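Local coordinates for tRNA threonylcarbamoyladenosine biosynthesis protein TsaE (Haemophilus influenzae, PDB 1HTW) that binds ATP and magnesium and is required to form the threonylcarbamoyl group on adenosine 37 of tRNAs that read codons beginning with adenine, at residues M35-G40 and C110-S115; Q55-Q60 and Y74-K79; D126-I131 and I143-L148. One frame throughout, in Å; residues are numbered along the deposited sequence.

Contact 1 of 3, residues M35-G40 and C110-S115. With NA (sodium ion), chain F; MG (magnesium ion), chain E; MG (magnesium ion), chain D.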
ATOM      1  N   MET A  35      -3.698  -3.640   5.905  1.00 15.99           N
ATOM      2  CA  MET A  35      -3.835  -2.188   5.615  1.00 21.19           C
ATOM      3  C   MET A  35      -2.430  -1.588   5.505  1.00 20.99           C
ATOM      4  O   MET A  35      -1.641  -1.582   6.435  1.00 19.11           O
ATOM      5  CB  MET A  35      -4.650  -1.513   6.695  1.00 23.36           C
ATOM      6  CG  MET A  35      -5.993  -2.287   6.952  1.00 31.57           C
ATOM      7  SD  MET A  35      -7.192  -1.957   5.442  1.00 33.54           S
ATOM      8  CE  MET A  35      -7.332  -0.125   5.505  1.00 30.48           C
ATOM      9  N   VAL A  36      -2.169  -1.016   4.315  1.00 16.68           N
ATOM     10  CA  VAL A  36      -0.854  -0.385   4.085  1.00 16.52           C
ATOM     11  C   VAL A  36      -1.144   1.090   3.751  1.00 16.89           C
ATOM     12  O   VAL A  36      -1.730   1.349   2.703  1.00 19.34           O
ATOM     13  CB  VAL A  36      -0.154  -1.033   2.913  1.00 14.36           C
ATOM     14  CG1 VAL A  36       1.304  -0.487   2.794  1.00 16.67           C
ATOM     15  CG2 VAL A  36       0.052  -2.575   3.165  1.00 17.01           C
ATOM     16  N   TYR A  37      -0.612   1.997   4.577  1.00 13.70           N
ATOM     17  CA  TYR A  37      -0.782   3.424   4.269  1.00 17.51           C
ATOM     18  C   TYR A  37       0.499   3.912   3.603  1.00 17.87           C
ATOM     19  O   TYR A  37       1.567   3.759   4.176  1.00 19.68           O
ATOM     20  CB  TYR A  37      -0.936   4.202   5.574  1.00 16.20           C
ATOM     21  CG  TYR A  37      -2.257   4.062   6.304  1.00 20.22           C
ATOM     22  CD1 TYR A  37      -3.214   3.105   5.978  1.00 23.71           C
ATOM     23  CD2 TYR A  37      -2.494   4.905   7.374  1.00 21.27           C
ATOM     24  CE1 TYR A  37      -4.399   3.016   6.723  1.00 22.68           C
ATOM     25  CE2 TYR A  37      -3.663   4.833   8.107  1.00 23.18           C
ATOM     26  CZ  TYR A  37      -4.596   3.887   7.769  1.00 22.12           C
ATOM     27  OH  TYR A  37      -5.765   3.841   8.528  1.00 25.97           O
ATOM     28  N   LEU A  38       0.368   4.445   2.366  1.00 16.97           N
ATOM     29  CA  LEU A  38       1.491   4.918   1.594  1.00 15.86           C
ATOM     30  C   LEU A  38       1.538   6.461   1.700  1.00 17.34           C
ATOM     31  O   LEU A  38       0.587   7.138   1.357  1.00 17.05           O
ATOM     32  CB  LEU A  38       1.344   4.559   0.099  1.00 12.78           C
ATOM     33  CG  LEU A  38       1.209   3.067  -0.220  1.00 20.11           C
ATOM     34  CD1 LEU A  38       0.887   2.864  -1.690  1.00 20.01           C
ATOM     35  CD2 LEU A  38       2.452   2.340   0.232  1.00 21.46           C
ATOM     36  N   ASN A  39       2.616   6.933   2.334  1.00 16.36           N
ATOM     37  CA  ASN A  39       2.748   8.352   2.668  1.00 19.58           C
ATOM     38  C   ASN A  39       3.979   8.963   1.977  1.00 12.96           C
ATOM     39  O   ASN A  39       4.933   8.345   1.597  1.00 16.18           O
ATOM     40  CB  ASN A  39       2.965   8.457   4.184  1.00 20.82           C
ATOM     41  CG  ASN A  39       1.764   7.986   4.997  1.00 21.26           C
ATOM     42  OD1 ASN A  39       0.599   8.186   4.573  1.00 22.34           O
ATOM     43  ND2 ASN A  39       2.069   7.342   6.112  1.00 24.12           N
ATOM     44  N   GLY A  40       3.806  10.282   1.703  1.00 20.88           N
ATOM     45  CA  GLY A  40       4.894  10.956   0.956  1.00 19.44           C
ATOM     46  C   GLY A  40       4.251  12.051   0.094  1.00 19.81           C
ATOM     47  O   GLY A  40       3.045  12.151  -0.057  1.00 17.87           O
ATOM     48  N   CYS A 110      -4.845  -3.879   1.102  1.00 15.84           N
ATOM     49  CA  CYS A 110      -5.354  -2.565   0.692  1.00 18.68           C
ATOM     50  C   CYS A 110      -4.106  -1.610   0.737  1.00 17.09           C
ATOM     51  O   CYS A 110      -3.451  -1.558   1.780  1.00 19.44           O
ATOM     52  CB  CYS A 110      -6.395  -2.040   1.635  1.00 19.50           C
ATOM     53  SG  CYS A 110      -7.986  -3.007   1.557  1.00 22.93           S
ATOM     54  N   LEU A 111      -3.961  -0.887  -0.353  1.00 17.62           N
ATOM     55  CA  LEU A 111      -2.764   0.041  -0.409  1.00 14.56           C
ATOM     56  C   LEU A 111      -3.356   1.442  -0.591  1.00 17.39           C
ATOM     57  O   LEU A 111      -4.096   1.635  -1.571  1.00 19.18           O
ATOM     58  CB  LEU A 111      -1.971  -0.356  -1.655  1.00 14.73           C
ATOM     59  CG  LEU A 111      -1.592  -1.858  -1.780  1.00 18.52           C
ATOM     60  CD1 LEU A 111      -0.931  -2.141  -3.139  1.00 21.51           C
ATOM     61  CD2 LEU A 111      -0.550  -2.232  -0.673  1.00 18.85           C
ATOM     62  N   ILE A 112      -3.114   2.297   0.377  1.00 18.05           N
ATOM     63  CA  ILE A 112      -3.871   3.515   0.516  1.00 17.22           C
ATOM     64  C   ILE A 112      -2.999   4.771   0.434  1.00 22.47           C
ATOM     65  O   ILE A 112      -2.129   4.956   1.272  1.00 19.20           O
ATOM     66  CB  ILE A 112      -4.621   3.491   1.841  1.00 15.61           C
ATOM     67  CG1 ILE A 112      -5.568   2.218   1.807  1.00 20.78           C
ATOM     68  CG2 ILE A 112      -5.454   4.733   2.085  1.00 21.33           C
ATOM     69  CD1 ILE A 112      -6.437   2.137   3.030  1.00 38.81           C
ATOM     70  N   GLU A 113      -3.310   5.604  -0.543  1.00 19.76           N
ATOM     71  CA  GLU A 113      -2.675   6.936  -0.656  1.00 18.70           C
ATOM     72  C   GLU A 113      -3.625   7.950  -0.090  1.00 19.92           C
ATOM     73  O   GLU A 113      -4.854   7.801  -0.120  1.00 20.55           O
ATOM     74  CB  GLU A 113      -2.343   7.260  -2.121  1.00 14.44           C
ATOM     75  CG  GLU A 113      -1.286   6.352  -2.718  1.00 19.11           C
ATOM     76  CD  GLU A 113      -0.900   6.611  -4.131  1.00 26.70           C
ATOM     77  OE1 GLU A 113      -0.579   7.799  -4.458  1.00 19.71           O
ATOM     78  OE2 GLU A 113      -0.798   5.660  -4.923  1.00 23.93           O
ATOM     79  N   TRP A 114      -3.095   8.949   0.662  1.00 18.88           N
ATOM     80  CA  TRP A 114      -3.922   9.926   1.330  1.00 21.45           C
ATOM     81  C   TRP A 114      -4.858   9.342   2.359  1.00 23.30           C
ATOM     82  O   TRP A 114      -6.024   9.722   2.536  1.00 21.13           O
ATOM     83  CB  TRP A 114      -4.735  10.730   0.286  1.00 31.92           C
ATOM     84  CG  TRP A 114      -3.910  11.780  -0.381  1.00 31.46           C
ATOM     85  CD1 TRP A 114      -3.280  11.705  -1.594  1.00 32.56           C
ATOM     86  CD2 TRP A 114      -3.629  13.092   0.129  1.00 38.48           C
ATOM     87  NE1 TRP A 114      -2.622  12.874  -1.854  1.00 41.37           N
ATOM     88  CE2 TRP A 114      -2.828  13.740  -0.817  1.00 35.15           C
ATOM     89  CE3 TRP A 114      -3.974  13.758   1.309  1.00 38.92           C
ATOM     90  CZ2 TRP A 114      -2.357  15.045  -0.635  1.00 50.60           C
ATOM     91  CZ3 TRP A 114      -3.515  15.064   1.482  1.00 46.88           C
ATOM     92  CH2 TRP A 114      -2.713  15.683   0.515  1.00 52.07           C
ATOM     93  N   SER A 115      -4.312   8.451   3.219  1.00 20.49           N
ATOM     94  CA  SER A 115      -5.136   7.808   4.232  1.00 21.24           C
ATOM     95  C   SER A 115      -5.680   8.792   5.250  1.00 26.63           C
ATOM     96  O   SER A 115      -6.690   8.457   5.900  1.00 29.29           O
ATOM     97  CB  SER A 115      -4.263   6.756   4.951  1.00 20.30           C
ATOM     98  OG  SER A 115      -3.050   7.364   5.372  1.00 23.40           O
TER
HETATM   99 NA    NA F 563      -1.700   7.111   3.017  1.00 28.13          NA
HETATM  100 MG    MG E 562       1.491  13.326   1.308  1.00 36.46          MG
HETATM  101 MG    MG D 561      -0.024   8.557  -6.417  1.00 22.59          MG
HETATM  102  O   HOH W   1      -0.449   9.604   0.898  1.00 24.25           O
HETATM  103  O   HOH W   2      -0.152  10.554  -5.692  1.00 23.47           O
HETATM  104  O   HOH W   3       0.229   9.311  -8.459  1.00 24.39           O
HETATM  105  O   HOH W   4      -2.245   8.654  -6.899  1.00 27.95           O
HETATM  106  O   HOH W   5       1.121  15.353   0.037  1.00 40.32           O
HETATM  107  O   HOH W   6      -0.225  12.039   0.125  1.00 32.66           O
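S115 CB sits over the middle of one face of the Y37 ring, 3.6 Å from its centroid and 14° off the ring normal, a CH-pi contact. I112 CD1 reaches the same ring obliquely, 4.3 Å from Y37 CE1, and the phenol oxygen beyond is hydrogen-bonded to P123 O. With chi1 at 51°, S115 OG stays near the ring's CD2 corner, 3.2 Å from Y37 CD2, and binds a sodium ion 2.7 Å off. L38 O, I112 O and N39 OD1 also bind the ion, so it joins the C-terminal ends of the two segments. Next to it a water bridges L38 O and W114 N. Toward the start of the strands, M35 CE presses on I112 CD1 at 3.5 Å, tighter than usual for two carbons, while V36 and L111 lie side by side on the face they share with L38. The strands are parallel: I112 N bonds V36 O at 2.9 Å, and L38 N meets I112 O at 2.8 Å. E113 stretches out to put OE1 2.2 Å from a magnesium ion that T47 also binds; H83 holds its other oxygen. Adjacent parallel strands, one entering the P-loop and the other ending in a magnesium-binding glutamate, form the nucleotide site of this P-loop NTPase-clan protein.

Contact 2 of 3, residues Q55-Q60 and Y74-K79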
ATOM      1  N   GLN A  55       2.444  -5.232 -10.327  1.00 15.72           N
ATOM      2  CA  GLN A  55       3.042  -5.812 -11.473  1.00 15.01           C
ATOM      3  C   GLN A  55       4.085  -6.825 -11.084  1.00 14.42           C
ATOM      4  O   GLN A  55       4.386  -7.844 -11.749  1.00 18.83           O
ATOM      5  CB  GLN A  55       3.638  -4.725 -12.470  1.00 13.58           C
ATOM      6  CG  GLN A  55       2.483  -3.876 -13.003  1.00 12.11           C
ATOM      7  CD  GLN A  55       3.047  -2.737 -13.924  1.00 19.56           C
ATOM      8  OE1 GLN A  55       4.226  -2.478 -13.791  1.00 17.23           O
ATOM      9  NE2 GLN A  55       2.223  -2.250 -14.840  1.00 20.70           N
ATOM     10  N   GLY A  56       4.693  -6.539  -9.886  1.00 17.06           N
ATOM     11  CA  GLY A  56       5.731  -7.458  -9.374  1.00 17.40           C
ATOM     12  C   GLY A  56       5.154  -8.846  -9.033  1.00 19.82           C
ATOM     13  O   GLY A  56       5.931  -9.804  -9.243  1.00 22.59           O
ATOM     14  N   ILE A  57       3.925  -8.874  -8.601  1.00 15.58           N
ATOM     15  CA  ILE A  57       3.322 -10.229  -8.275  1.00 15.27           C
ATOM     16  C   ILE A  57       2.502 -10.696  -9.470  1.00 25.69           C
ATOM     17  O   ILE A  57       1.768 -11.705  -9.342  1.00 20.74           O
ATOM     18  CB  ILE A  57       2.500 -10.154  -7.010  1.00 15.82           C
ATOM     19  CG1 ILE A  57       1.455  -9.060  -6.928  1.00 18.81           C
ATOM     20  CG2 ILE A  57       3.452 -10.019  -5.787  1.00 22.50           C
ATOM     21  CD1 ILE A  57       0.477  -9.153  -5.764  1.00 24.13           C
ATOM     22  N   GLY A  58       2.604 -10.035 -10.625  1.00 20.30           N
ATOM     23  CA  GLY A  58       1.922 -10.574 -11.826  1.00 21.54           C
ATOM     24  C   GLY A  58       0.867  -9.778 -12.507  1.00 17.22           C
ATOM     25  O   GLY A  58       0.310 -10.235 -13.560  1.00 19.63           O
ATOM     26  N   HIS A  59       0.370  -8.638 -12.035  1.00 16.52           N
ATOM     27  CA  HIS A  59      -0.593  -7.853 -12.734  1.00 19.20           C
ATOM     28  C   HIS A  59      -0.030  -7.459 -14.096  1.00 20.18           C
ATOM     29  O   HIS A  59       1.098  -6.974 -14.150  1.00 18.38           O
ATOM     30  CB  HIS A  59      -1.066  -6.625 -11.963  1.00 18.25           C
ATOM     31  CG  HIS A  59      -2.027  -5.831 -12.783  1.00 22.46           C
ATOM     32  ND1 HIS A  59      -3.324  -6.244 -13.038  1.00 23.66           N
ATOM     33  CD2 HIS A  59      -1.855  -4.648 -13.424  1.00 24.99           C
ATOM     34  CE1 HIS A  59      -3.935  -5.256 -13.698  1.00 23.60           C
ATOM     35  NE2 HIS A  59      -3.071  -4.313 -13.968  1.00 29.31           N
ATOM     36  N   GLN A  60      -0.772  -7.727 -15.176  1.00 19.39           N
ATOM     37  CA  GLN A  60      -0.325  -7.279 -16.507  1.00 16.08           C
ATOM     38  C   GLN A  60      -1.302  -6.208 -16.992  1.00 19.00           C
ATOM     39  O   GLN A  60      -2.515  -6.375 -16.989  1.00 24.32           O
ATOM     40  CB  GLN A  60      -0.399  -8.454 -17.508  1.00 22.79           C
ATOM     41  CG  GLN A  60       0.101  -9.762 -16.963  1.00 32.22           C
ATOM     42  CD  GLN A  60       0.292 -10.821 -18.023  1.00 53.62           C
ATOM     43  OE1 GLN A  60      -0.622 -11.605 -18.307  1.00 57.98           O
ATOM     44  NE2 GLN A  60       1.485 -10.830 -18.602  1.00 67.27           N
ATOM     45  N   TYR A  74      -8.075  -4.987  -7.931  1.00 14.88           N
ATOM     46  CA  TYR A  74      -7.296  -5.888  -8.668  1.00 13.73           C
ATOM     47  C   TYR A  74      -7.508  -7.382  -8.228  1.00 16.27           C
ATOM     48  O   TYR A  74      -7.644  -7.570  -7.045  1.00 19.00           O
ATOM     49  CB  TYR A  74      -5.785  -5.614  -8.585  1.00 18.18           C
ATOM     50  CG  TYR A  74      -5.403  -4.256  -9.196  1.00 13.11           C
ATOM     51  CD1 TYR A  74      -5.589  -3.108  -8.478  1.00 17.78           C
ATOM     52  CD2 TYR A  74      -4.882  -4.235 -10.476  1.00 19.02           C
ATOM     53  CE1 TYR A  74      -5.230  -1.855  -9.056  1.00 23.06           C
ATOM     54  CE2 TYR A  74      -4.519  -3.009 -11.054  1.00 18.24           C
ATOM     55  CZ  TYR A  74      -4.717  -1.863 -10.317  1.00 22.39           C
ATOM     56  OH  TYR A  74      -4.357  -0.654 -10.920  1.00 22.08           O
ATOM     57  N   ASN A  75      -7.496  -8.256  -9.219  1.00 20.57           N
ATOM     58  CA  ASN A  75      -7.557  -9.698  -8.946  1.00 23.98           C
ATOM     59  C   ASN A  75      -6.298 -10.318  -9.496  1.00 22.42           C
ATOM     60  O   ASN A  75      -6.086 -10.350 -10.728  1.00 23.98           O
ATOM     61  CB  ASN A  75      -8.827 -10.325  -9.553  1.00 27.55           C
ATOM     62  CG  ASN A  75      -8.877 -11.831  -9.284  1.00 31.52           C
ATOM     63  OD1 ASN A  75      -7.841 -12.478  -9.312  1.00 25.78           O
ATOM     64  ND2 ASN A  75     -10.081 -12.385  -9.203  1.00 29.37           N
ATOM     65  N   ILE A  76      -5.315 -10.614  -8.625  1.00 18.25           N
ATOM     66  CA  ILE A  76      -4.042 -11.092  -9.049  1.00 15.84           C
ATOM     67  C   ILE A  76      -3.889 -12.580  -8.670  1.00 30.70           C
ATOM     68  O   ILE A  76      -3.634 -12.855  -7.515  1.00 25.65           O
ATOM     69  CB  ILE A  76      -2.841 -10.308  -8.439  1.00 20.66           C
ATOM     70  CG1 ILE A  76      -3.100  -8.806  -8.777  1.00 28.90           C
ATOM     71  CG2 ILE A  76      -1.586 -10.748  -9.195  1.00 24.66           C
ATOM     72  CD1 ILE A  76      -3.601  -8.671 -10.201  1.00 31.96           C
ATOM     73  N   ALA A  77      -4.076 -13.423  -9.677  1.00 26.33           N
ATOM     74  CA  ALA A  77      -4.021 -14.874  -9.462  1.00 28.63           C
ATOM     75  C   ALA A  77      -4.960 -15.240  -8.303  1.00 29.29           C
ATOM     76  O   ALA A  77      -4.616 -16.128  -7.533  1.00 30.69           O
ATOM     77  CB  ALA A  77      -2.622 -15.370  -9.191  1.00 34.00           C
ATOM     78  N   GLY A  78      -6.073 -14.519  -8.184  1.00 23.00           N
ATOM     79  CA  GLY A  78      -7.068 -14.848  -7.176  1.00 27.93           C
ATOM     80  C   GLY A  78      -7.012 -14.040  -5.898  1.00 28.84           C
ATOM     81  O   GLY A  78      -8.007 -14.036  -5.151  1.00 32.54           O
ATOM     82  N   LYS A  79      -5.905 -13.338  -5.650  1.00 22.47           N
ATOM     83  CA  LYS A  79      -5.800 -12.474  -4.452  1.00 18.77           C
ATOM     84  C   LYS A  79      -6.406 -11.116  -4.735  1.00 20.52           C
ATOM     85  O   LYS A  79      -6.085 -10.554  -5.804  1.00 22.11           O
ATOM     86  CB  LYS A  79      -4.286 -12.304  -4.146  1.00 20.11           C
ATOM     87  CG  LYS A  79      -4.080 -11.485  -2.847  1.00 21.09           C
ATOM     88  CD  LYS A  79      -4.470 -12.395  -1.640  1.00 29.52           C
ATOM     89  CE  LYS A  79      -4.175 -11.647  -0.343  1.00 30.06           C
ATOM     90  NZ  LYS A  79      -4.338 -12.554   0.867  1.00 24.69           N
TER
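H59 and Y74 meet as a T-shaped pair: the tyrosine turns its edge to the face of the imidazole, with centroids 4.8 Å apart and planes at 88°. The pair joins the loop that leaves the C-terminal end of helix 46-56, which follows the P-loop, to strand 71-76 at the border of the sheet. The helix finishes in a Schellman motif with G58, at positive phi, as its C-prime residue, and beyond it H59 faces the strand. CG of H59 stands anti to its backbone nitrogen (chi1 178°), which carries the ring across to Y74, where H59 NE2 comes 3.5 Å from Y74 CE2. I76 crosses H59 at about a right angle and takes a different side of the imidazole: its CD1 lies at the ring edge, near the plane, and 3.7 Å from H59 CB. The other branch of I76 goes to the helix end, where I57 also crosses it nearly perpendicularly: I76 CG2 lies 3.5 Å from I57 O and 4.2 Å from I57 CG1. I57 in turn rests on A22 and L26 of helix 11-28. Past I76 the strand reverses through a type I' turn to K79. That turn is braced by an Asx motif, in which N75 OD1 accepts from G78 N at 2.9 Å.

Contact 3 of 3, residues D126-I131 and I143-L148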
ATOM      1  N   ASP A 126      -1.629  -1.430   9.269  1.00 20.89           N
ATOM      2  CA  ASP A 126      -0.726  -2.436   9.839  1.00 18.87           C
ATOM      3  C   ASP A 126       0.707  -1.898   9.680  1.00 19.33           C
ATOM      4  O   ASP A 126       1.569  -2.151  10.499  1.00 22.73           O
ATOM      5  CB  ASP A 126      -0.858  -3.780   9.127  1.00 23.73           C
ATOM      6  CG  ASP A 126      -2.180  -4.438   9.502  1.00 30.70           C
ATOM      7  OD1 ASP A 126      -2.295  -4.922  10.676  1.00 26.10           O
ATOM      8  OD2 ASP A 126      -3.134  -4.445   8.699  1.00 26.79           O
ATOM      9  N   ILE A 127       0.901  -1.175   8.566  1.00 17.51           N
ATOM     10  CA  ILE A 127       2.284  -0.678   8.306  1.00 18.41           C
ATOM     11  C   ILE A 127       2.151   0.676   7.563  1.00 18.33           C
ATOM     12  O   ILE A 127       1.214   0.849   6.798  1.00 16.39           O
ATOM     13  CB  ILE A 127       3.048  -1.686   7.476  1.00 30.07           C
ATOM     14  CG1 ILE A 127       4.535  -1.338   7.281  1.00 38.31           C
ATOM     15  CG2 ILE A 127       2.401  -1.903   6.118  1.00 26.66           C
ATOM     16  CD1 ILE A 127       5.390  -2.619   7.225  1.00 24.89           C
ATOM     17  N   LEU A 128       2.986   1.600   7.988  1.00 16.11           N
ATOM     18  CA  LEU A 128       3.085   2.897   7.283  1.00 17.35           C
ATOM     19  C   LEU A 128       4.303   2.804   6.387  1.00 16.87           C
ATOM     20  O   LEU A 128       5.358   2.355   6.817  1.00 18.86           O
ATOM     21  CB  LEU A 128       3.333   4.064   8.250  1.00 19.30           C
ATOM     22  CG  LEU A 128       2.432   4.192   9.441  1.00 24.68           C
ATOM     23  CD1 LEU A 128       2.794   5.444  10.265  1.00 26.65           C
ATOM     24  CD2 LEU A 128       0.976   4.282   8.997  1.00 21.56           C
ATOM     25  N   VAL A 129       4.180   3.331   5.148  1.00 13.07           N
ATOM     26  CA  VAL A 129       5.377   3.367   4.295  1.00 19.26           C
ATOM     27  C   VAL A 129       5.644   4.858   4.027  1.00 23.25           C
ATOM     28  O   VAL A 129       4.845   5.478   3.311  1.00 21.20           O
ATOM     29  CB  VAL A 129       5.054   2.701   2.926  1.00 19.63           C
ATOM     30  CG1 VAL A 129       6.270   2.765   2.029  1.00 19.16           C
ATOM     31  CG2 VAL A 129       4.691   1.228   3.139  1.00 20.05           C
ATOM     32  N   ASN A 130       6.702   5.415   4.632  1.00 17.46           N
ATOM     33  CA  ASN A 130       6.895   6.883   4.483  1.00 16.51           C
ATOM     34  C   ASN A 130       8.012   7.086   3.486  1.00 20.67           C
ATOM     35  O   ASN A 130       9.141   6.612   3.699  1.00 19.49           O
ATOM     36  CB  ASN A 130       7.336   7.434   5.857  1.00 19.51           C
ATOM     37  CG  ASN A 130       6.234   7.393   6.890  1.00 24.76           C
ATOM     38  OD1 ASN A 130       5.059   7.295   6.552  1.00 23.47           O
ATOM     39  ND2 ASN A 130       6.577   7.405   8.188  1.00 22.31           N
ATOM     40  N   ILE A 131       7.737   7.690   2.327  1.00 17.10           N
ATOM     41  CA  ILE A 131       8.698   7.813   1.280  1.00 15.16           C
ATOM     42  C   ILE A 131       9.292   9.257   1.270  1.00 20.68           C
ATOM     43  O   ILE A 131       8.508  10.170   1.093  1.00 20.50           O
ATOM     44  CB  ILE A 131       8.006   7.619  -0.123  1.00 16.15           C
ATOM     45  CG1 ILE A 131       7.269   6.245  -0.099  1.00 19.27           C
ATOM     46  CG2 ILE A 131       9.088   7.580  -1.198  1.00 16.68           C
ATOM     47  CD1 ILE A 131       6.675   5.936  -1.508  1.00 21.88           C
ATOM     48  N   ILE A 143       7.152   1.462   9.009  1.00 14.79           N
ATOM     49  CA  ILE A 143       6.846   1.540  10.409  1.00 14.87           C
ATOM     50  C   ILE A 143       5.650   0.591  10.704  1.00 17.95           C
ATOM     51  O   ILE A 143       4.563   0.796  10.224  1.00 18.29           O
ATOM     52  CB  ILE A 143       6.536   2.968  10.847  1.00 20.93           C
ATOM     53  CG1 ILE A 143       7.731   3.903  10.517  1.00 28.03           C
ATOM     54  CG2 ILE A 143       6.331   3.009  12.373  1.00 26.18           C
ATOM     55  CD1 ILE A 143       7.394   5.349  10.849  1.00 26.67           C
ATOM     56  N   ALA A 144       5.940  -0.327  11.641  1.00 20.27           N
ATOM     57  CA  ALA A 144       4.864  -1.280  12.004  1.00 18.83           C
ATOM     58  C   ALA A 144       3.917  -0.595  12.975  1.00 24.69           C
ATOM     59  O   ALA A 144       4.402   0.147  13.862  1.00 25.23           O
ATOM     60  CB  ALA A 144       5.492  -2.494  12.697  1.00 21.24           C
ATOM     61  N   GLN A 145       2.614  -0.825  12.815  1.00 16.88           N
ATOM     62  CA  GLN A 145       1.644  -0.253  13.724  1.00 16.82           C
ATOM     63  C   GLN A 145       0.917  -1.357  14.529  1.00 25.64           C
ATOM     64  O   GLN A 145       0.368  -1.051  15.578  1.00 30.24           O
ATOM     65  CB  GLN A 145       0.550   0.512  12.959  1.00 31.46           C
ATOM     66  CG  GLN A 145       0.187   1.842  13.574  1.00 57.98           C
ATOM     67  CD  GLN A 145       1.135   2.951  13.149  1.00 46.26           C
ATOM     68  OE1 GLN A 145       0.689   4.078  12.948  1.00 44.43           O
ATOM     69  NE2 GLN A 145       2.395   2.601  12.959  1.00 48.28           N
ATOM     70  N   THR A 146       0.923  -2.543  13.963  1.00 20.26           N
ATOM     71  CA  THR A 146       0.237  -3.682  14.625  1.00 21.89           C
ATOM     72  C   THR A 146       1.222  -4.795  14.789  1.00 21.19           C
ATOM     73  O   THR A 146       2.310  -4.846  14.241  1.00 20.95           O
ATOM     74  CB  THR A 146      -0.941  -4.179  13.756  1.00 18.82           C
ATOM     75  OG1 THR A 146      -0.401  -4.639  12.501  1.00 18.53           O
ATOM     76  CG2 THR A 146      -2.012  -3.134  13.555  1.00 23.81           C
ATOM     77  N   ASN A 147       0.749  -5.900  15.449  1.00 22.36           N
ATOM     78  CA  ASN A 147       1.555  -7.102  15.477  1.00 23.07           C
ATOM     79  C   ASN A 147       1.831  -7.641  14.093  1.00 20.39           C
ATOM     80  O   ASN A 147       2.914  -8.150  13.803  1.00 19.37           O
ATOM     81  CB  ASN A 147       0.696  -8.135  16.295  1.00 24.32           C
ATOM     82  CG  ASN A 147       1.517  -9.361  16.599  1.00 30.78           C
ATOM     83  OD1 ASN A 147       2.437  -9.313  17.428  1.00 34.01           O
ATOM     84  ND2 ASN A 147       1.208 -10.461  15.909  1.00 29.49           N
ATOM     85  N   LEU A 148       0.834  -7.583  13.201  1.00 19.02           N
ATOM     86  CA  LEU A 148       1.058  -8.074  11.831  1.00 20.55           C
ATOM     87  C   LEU A 148       2.144  -7.190  11.186  1.00 15.09           C
ATOM     88  O   LEU A 148       3.014  -7.719  10.510  1.00 19.25           O
ATOM     89  CB  LEU A 148      -0.264  -8.011  11.021  1.00 18.69           C
ATOM     90  CG  LEU A 148      -0.098  -8.410   9.529  1.00 20.39           C
ATOM     91  CD1 LEU A 148       0.554  -9.744   9.316  1.00 25.35           C
ATOM     92  CD2 LEU A 148      -1.450  -8.339   8.829  1.00 24.28           C
TER
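D126 OD1 is gripped from two sources: the hydroxyl of T146 donates to it at 2.6 Å from OG1, and the ammonium group of K32 forms a salt bridge with it. The threonine proton approaches the anti lone pair, the one turned away from OD2, and OD2 itself accepts from the backbone N of M35. With both carboxylate oxygens bonded and a lysine alongside, the group would be expected to stay ionised. T146 places its oxygen for this with chi1 at 62°, between its backbone nitrogen and carbonyl carbon, and the same OG1 accepts from G149 N as the N-cap of helix 147-155. L148, in the first turn of that helix, brings CB to 3.7 Å from D126 OD1, so an apolar side chain borders the carboxylate. The carbonyl of D126 is used as well: Q145 N donates to its O at 2.9 Å, a straight bond at the hydrogen (168°) whose donor nonetheless stands 45° out of the carbonyl plane.

Beside this, 127-131 and 143-144 are neighbouring strands of the antiparallel hairpin 127-134/137-144. L128 and I143 are a hydrogen-bonded pair, L128 N to I143 O at 2.9 Å and I143 N to L128 O at 3.0 Å. I127 and A144 form a non-hydrogen-bonded pair beside it and turn to the face covered by helix 147-155, where both touch I153. On the other face L128 and I143 stand together. Q145, bent at chi2, folds its amide over the leucine, with OE1 3.7 Å from L128 CD1; its NE2 makes a weak bond to A144 O. Further along, I143 CD1 comes 3.5 Å from N130 ND2, an amide nitrogen that donates to E141 OE2, while N130 OD1 accepts from N39 ND2.

All three contacts reach one mixed seven-stranded sheet. Contact 1 lies at its centre, about 5 Å from the centre of the chain. Contact 3 is about 10 Å away between centres and touches it directly, because strand 127-134 is the neighbour of strand 34-39: Y37 O lies 2.8 Å from V129 N. Contact 2, about 18 Å from contact 1 and 22 Å from contact 3 between centres, is toward the other border of the sheet. Along the chain it is nested in the loop closed by contact 1, and contact 3 follows both. Helix 46-56 comes directly after strand 34-39 and the P-loop; E113 of contact 1 reaches the ADP and magnesium, while contact 2 lies where the chain leaves the far end of that helix.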